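Local structure of Co-chaperone DjlA N-terminal domain-containing protein (Porphyromonas gingivalis, 2H5N) at residues K84-S89 / C116-M121. The protein is of unknown function but belongs to the TerB-like family, related to tellurite resistance proteins and the DjlA N-terminal domain, and binds magnesium. Numbering follows the deposited sequence.
Sequences KKYVAS and CGLPTM
Ala-88 sits at the tight centre of this contact: its CB lies between Leu-118 and Met-121, 3.7 Å from CB of the leucine and 3.8 Å from CE of the methionine. Leu-118 splays its two methyls along the helix, CD1 over Ala-88 and CD2 against the aliphatic start of Lys-84, 3.8 Å from its CB; Ile-76 of helix 69-77 also touches this leucine. Lys-84, buried, runs extended past Leu-118; its NZ bonds to Ala-77 O, its stronger partner, and also to Gly-117 O at 3.1 Å, coming in from above the carbonyl plane (44° out of it) rather than on a lone pair. Met-121 enters from the other end of the loop. The bend at its last torsion (chi3 76°) turns the methyl back to the helix, with CE 3.4 Å from Lys-85 O, while SD lies 3.3 Å from Ser-89 OG. That serine hydroxyl donates to Lys-85 O at 2.6 Å and is also bonded to Asn-129 ND2; the carbonyl accepts from Ser-89 N as well, on the opposite face of its plane.

The packing thins toward Pro-119 and Lys-85. Pro-119, partly exposed, sets CG and CD against the backbone of Lys-84 and Lys-85, CG 3.8 Å from Lys-85 CA. The Lys-85 chain leads away from the loop, and its NZ bonds to Asn-129 OD1 of helix 123-130.

Gly-117, with positive phi, ends helix 103-116 in a Schellman motif, and the extended residues after it lie across helix 81-94 as an interhelical connection in the all-helical TerB-like fold.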
loop_
_atom_site.group_PDB
_atom_site.type_symbol
_atom_site.label_atom_id
_atom_site.label_comp_id
_atom_site.label_asym_id
_atom_site.label_seq_id
_atom_site.Cartn_x
_atom_site.Cartn_y
_atom_site.Cartn_z
ATOM N N LYS A 84 -20.570 -15.015 -9.330
ATOM C CA LYS A 84 -20.262 -13.608 -9.557
ATOM C C LYS A 84 -21.114 -12.648 -8.706
ATOM O O LYS A 84 -20.599 -11.660 -8.178
ATOM C CB LYS A 84 -20.403 -13.245 -11.052
ATOM C CG LYS A 84 -19.242 -13.687 -11.869
ATOM C CD LYS A 84 -19.389 -13.249 -13.325
ATOM C CE LYS A 84 -18.141 -13.600 -14.093
ATOM N NZ LYS A 84 -17.952 -12.760 -15.366
ATOM N N LYS A 85 -22.408 -12.931 -8.611
ATOM C CA LYS A 85 -23.343 -12.131 -7.833
ATOM C C LYS A 85 -22.967 -12.108 -6.344
ATOM O O LYS A 85 -23.021 -11.070 -5.668
ATOM C CB LYS A 85 -24.777 -12.665 -8.040
ATOM C CG LYS A 85 -25.799 -12.158 -7.051
ATOM C CD LYS A 85 -27.180 -12.735 -7.317
ATOM C CE LYS A 85 -28.203 -12.124 -6.387
ATOM N NZ LYS A 85 -28.495 -12.969 -5.184
ATOM N N TYR A 86 -22.577 -13.272 -5.848
ATOM C CA TYR A 86 -22.156 -13.427 -4.483
ATOM C C TYR A 86 -20.830 -12.671 -4.250
ATOM O O TYR A 86 -20.680 -11.928 -3.267
ATOM C CB TYR A 86 -21.960 -14.905 -4.229
ATOM C CG TYR A 86 -22.071 -15.256 -2.784
ATOM C CD1 TYR A 86 -20.927 -15.525 -2.028
ATOM C CD2 TYR A 86 -23.322 -15.303 -2.151
ATOM C CE1 TYR A 86 -21.006 -15.826 -0.693
ATOM C CE2 TYR A 86 -23.410 -15.624 -0.789
ATOM C CZ TYR A 86 -22.245 -15.888 -0.082
ATOM O OH TYR A 86 -22.302 -16.224 1.251
ATOM N N VAL A 87 -19.880 -12.810 -5.173
ATOM C CA VAL A 87 -18.630 -12.033 -5.048
ATOM C C VAL A 87 -18.885 -10.537 -5.085
ATOM O O VAL A 87 -18.289 -9.794 -4.280
ATOM C CB VAL A 87 -17.558 -12.412 -6.091
ATOM C CG1 VAL A 87 -16.289 -11.570 -5.881
ATOM C CG2 VAL A 87 -17.207 -13.888 -5.970
ATOM N N ALA A 88 -19.728 -10.070 -6.022
ATOM C CA ALA A 88 -20.105 -8.637 -6.047
ATOM C C ALA A 88 -20.793 -8.181 -4.747
ATOM O O ALA A 88 -20.595 -7.052 -4.285
ATOM C CB ALA A 88 -21.004 -8.309 -7.261
ATOM N N SER A 89 -21.614 -9.049 -4.164
ATOM C CA SER A 89 -22.367 -8.667 -2.961
ATOM C C SER A 89 -21.388 -8.466 -1.836
ATOM O O SER A 89 -21.482 -7.494 -1.102
ATOM C CB SER A 89 -23.473 -9.688 -2.604
ATOM O OG SER A 89 -24.301 -9.901 -3.736
ATOM N N CYS A 116 -14.104 -7.347 -13.408
ATOM C CA CYS A 116 -14.240 -8.771 -13.104
ATOM C C CYS A 116 -15.508 -9.360 -13.751
ATOM O O CYS A 116 -15.762 -10.538 -13.603
ATOM C CB CYS A 116 -14.289 -8.980 -11.584
ATOM S SG CYS A 116 -12.715 -8.745 -10.734
ATOM N N GLY A 117 -16.303 -8.529 -14.431
ATOM C CA GLY A 117 -17.572 -8.967 -15.020
ATOM C C GLY A 117 -18.701 -9.358 -14.059
ATOM O O GLY A 117 -19.498 -10.280 -14.368
ATOM N N LEU A 118 -18.760 -8.665 -12.901
ATOM C CA LEU A 118 -19.779 -8.894 -11.875
ATOM C C LEU A 118 -21.021 -8.061 -12.216
ATOM O O LEU A 118 -20.892 -7.015 -12.881
ATOM C CB LEU A 118 -19.250 -8.506 -10.480
ATOM C CG LEU A 118 -17.861 -9.059 -10.107
ATOM C CD1 LEU A 118 -17.327 -8.487 -8.798
ATOM C CD2 LEU A 118 -17.816 -10.613 -10.099
ATOM N N PRO A 119 -22.217 -8.503 -11.761
ATOM C CA PRO A 119 -23.439 -7.733 -12.040
ATOM C C PRO A 119 -23.520 -6.484 -11.166
ATOM O O PRO A 119 -22.977 -6.465 -10.044
ATOM C CB PRO A 119 -24.542 -8.711 -11.674
ATOM C CG PRO A 119 -23.945 -9.498 -10.534
ATOM C CD PRO A 119 -22.511 -9.726 -10.992
ATOM N N THR A 120 -24.147 -5.432 -11.688
ATOM C CA THR A 120 -24.369 -4.221 -10.904
ATOM C C THR A 120 -25.557 -4.472 -9.991
ATOM O O THR A 120 -26.505 -5.173 -10.364
ATOM C CB THR A 120 -24.552 -2.910 -11.775
ATOM O OG1 THR A 120 -25.940 -2.639 -12.018
ATOM C CG2 THR A 120 -23.817 -2.981 -13.075
ATOM N N MET A 121 -25.471 -3.945 -8.775
ATOM C CA MET A 121 -26.541 -4.018 -7.795
ATOM C C MET A 121 -26.426 -2.800 -6.863
ATOM O O MET A 121 -25.380 -2.143 -6.786
ATOM C CB MET A 121 -26.479 -5.337 -6.996
ATOM C CG MET A 121 -25.174 -5.559 -6.245
ATOM S SD MET A 121 -24.978 -7.087 -5.289
ATOM C CE MET A 121 -24.690 -8.265 -6.571
#